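Local coordinates for takeout-like protein 1 (Epiphyas postvittana, PDB 4G0S) that probably carries hydrophobic ligands such as fatty acids, two myristic acid molecules being bound here, in the manner of the juvenile hormone binding protein family, at residues N82-F87 with H124-Y129. Sequence-based numbering, arbitrary orientation.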
# COMPACT_ATOMS: atom_id res chain seq x y z
N ASN A 82 12.13 -3.34 15.78
CA ASN A 82 11.90 -3.00 14.40
C ASN A 82 11.42 -4.24 13.70
O ASN A 82 11.88 -5.36 14.04
CB ASN A 82 13.23 -2.59 13.76
CG ASN A 82 13.26 -1.14 13.34
OD1 ASN A 82 12.68 -0.26 13.99
ND2 ASN A 82 13.98 -0.88 12.26
N ILE A 83 10.49 -4.06 12.75
CA ILE A 83 10.03 -5.10 11.82
C ILE A 83 10.22 -4.64 10.38
O ILE A 83 9.80 -3.52 10.02
CB ILE A 83 8.55 -5.53 12.03
CG1 ILE A 83 8.32 -6.08 13.42
CG2 ILE A 83 8.20 -6.63 11.04
CD1 ILE A 83 6.98 -5.68 14.02
N GLU A 84 10.88 -5.48 9.58
CA GLU A 84 10.98 -5.29 8.13
C GLU A 84 10.06 -6.31 7.44
O GLU A 84 10.08 -7.49 7.79
CB GLU A 84 12.40 -5.47 7.58
CG GLU A 84 13.52 -4.70 8.29
CD GLU A 84 14.74 -4.56 7.41
OE1 GLU A 84 14.76 -5.13 6.30
OE2 GLU A 84 15.71 -3.89 7.82
N VAL A 85 9.29 -5.83 6.46
CA VAL A 85 8.39 -6.66 5.67
C VAL A 85 8.55 -6.39 4.17
O VAL A 85 8.26 -5.26 3.67
CB VAL A 85 6.91 -6.50 6.12
CG1 VAL A 85 5.98 -7.38 5.29
CG2 VAL A 85 6.73 -6.88 7.58
N ASP A 86 9.04 -7.42 3.46
CA ASP A 86 9.15 -7.42 1.99
C ASP A 86 8.07 -8.28 1.34
O ASP A 86 7.82 -9.42 1.78
CB ASP A 86 10.54 -7.86 1.53
CG ASP A 86 11.59 -6.81 1.79
OD1 ASP A 86 11.36 -5.63 1.43
OD2 ASP A 86 12.62 -7.13 2.38
N PHE A 87 7.43 -7.71 0.32
CA PHE A 87 6.38 -8.40 -0.43
C PHE A 87 6.29 -7.87 -1.84
O PHE A 87 7.12 -7.05 -2.23
CB PHE A 87 5.02 -8.39 0.31
CG PHE A 87 4.36 -7.03 0.44
CD1 PHE A 87 3.26 -6.69 -0.34
CD2 PHE A 87 4.77 -6.13 1.41
CE1 PHE A 87 2.61 -5.46 -0.18
CE2 PHE A 87 4.13 -4.89 1.57
CZ PHE A 87 3.05 -4.55 0.76
N HIS A 124 9.11 -2.46 0.26
CA HIS A 124 9.94 -2.66 1.43
C HIS A 124 9.38 -1.83 2.54
O HIS A 124 9.48 -0.62 2.49
CB HIS A 124 11.39 -2.30 1.15
CG HIS A 124 12.31 -2.65 2.27
ND1 HIS A 124 12.88 -3.88 2.39
CD2 HIS A 124 12.73 -1.90 3.37
CE1 HIS A 124 13.63 -3.91 3.51
NE2 HIS A 124 13.51 -2.70 4.13
N LEU A 125 8.71 -2.49 3.49
CA LEU A 125 8.09 -1.82 4.63
C LEU A 125 8.88 -2.05 5.92
O LEU A 125 9.17 -3.21 6.29
CB LEU A 125 6.63 -2.25 4.80
CG LEU A 125 5.89 -1.69 6.02
CD1 LEU A 125 5.50 -0.24 5.82
CD2 LEU A 125 4.68 -2.56 6.33
N VAL A 126 9.25 -0.94 6.58
CA VAL A 126 10.03 -0.95 7.81
C VAL A 126 9.17 -0.24 8.82
O VAL A 126 8.69 0.92 8.58
CB VAL A 126 11.37 -0.21 7.69
CG1 VAL A 126 12.06 -0.06 9.06
CG2 VAL A 126 12.27 -0.88 6.66
N VAL A 127 8.96 -0.94 9.94
CA VAL A 127 8.11 -0.50 11.03
C VAL A 127 8.91 -0.57 12.30
O VAL A 127 9.65 -1.53 12.54
CB VAL A 127 6.86 -1.39 11.23
CG1 VAL A 127 5.99 -0.86 12.38
CG2 VAL A 127 6.02 -1.47 9.96
N SER A 128 8.80 0.48 13.11
CA SER A 128 9.41 0.44 14.40
C SER A 128 8.28 0.24 15.39
O SER A 128 7.14 0.45 15.06
CB SER A 128 10.29 1.70 14.68
OG SER A 128 9.54 2.82 15.09
N TYR A 129 8.57 -0.23 16.59
CA TYR A 129 7.48 -0.46 17.55
C TYR A 129 7.94 -0.32 18.98
O TYR A 129 9.10 -0.08 19.25
CB TYR A 129 6.81 -1.82 17.31
CG TYR A 129 7.63 -3.01 17.76
CD1 TYR A 129 7.66 -3.40 19.11
CD2 TYR A 129 8.36 -3.75 16.85
CE1 TYR A 129 8.40 -4.47 19.53
CE2 TYR A 129 9.10 -4.84 17.25
CZ TYR A 129 9.10 -5.21 18.60
OH TYR A 129 9.83 -6.30 19.01
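The backbone oxygen of L125 receives the amide of V85, N to O 2.6 Å, and the CA of E84 adds a CA-H...O contact to the same oxygen. V85 O takes the amide of L125 in return. A second reciprocal pair joins I83 N to V127 O and V127 N to I83 O, both at 2.7 Å. I83 with V127 and V85 with L125 are therefore the hydrogen-bonded pairs of an antiparallel ladder, while N82 with S128, E84 with V126 and D86 with H124 are non-hydrogen-bonded. The two segments run at 163° to each other within the long, curled antiparallel sheet that, as in juvenile hormone binding proteins, wraps a lengthwise helix and an elongated lipid cavity. Strands 54-77 and 139-153 extend the sheet beyond 82-87 and 124-129 respectively. I83, V85, L125 and V127 share the buried face, and the side chain of V85 is about 6 Å from a bound myristic acid. On the other face, the H124 ring is approached at its edge by two carboxylates. D86 OD1 lies 2.5 Å from H124 ND1 in a weak, bent bond, and the carboxylate is turned 43° from the ring. E84 OE1 comes to 3.2 Å from H124 CE1, with its carboxylate nearly perpendicular to the imidazole. The first torsion of H124 (chi1 -173°) swings the ring away from its own amide nitrogen, with ND1 turned to D86 and CE1 to E84. Two such neighbours may raise the affinity of the imidazole for a proton, although K75, packed on E84, could offset part of this. Near the start of 82-87, I83 CD1 meets Y129 CD2 at 3.7 Å, the side chains crossing at about a right angle, while the Y129 hydroxyl is hydrogen-bonded to the indole NE1 of W76.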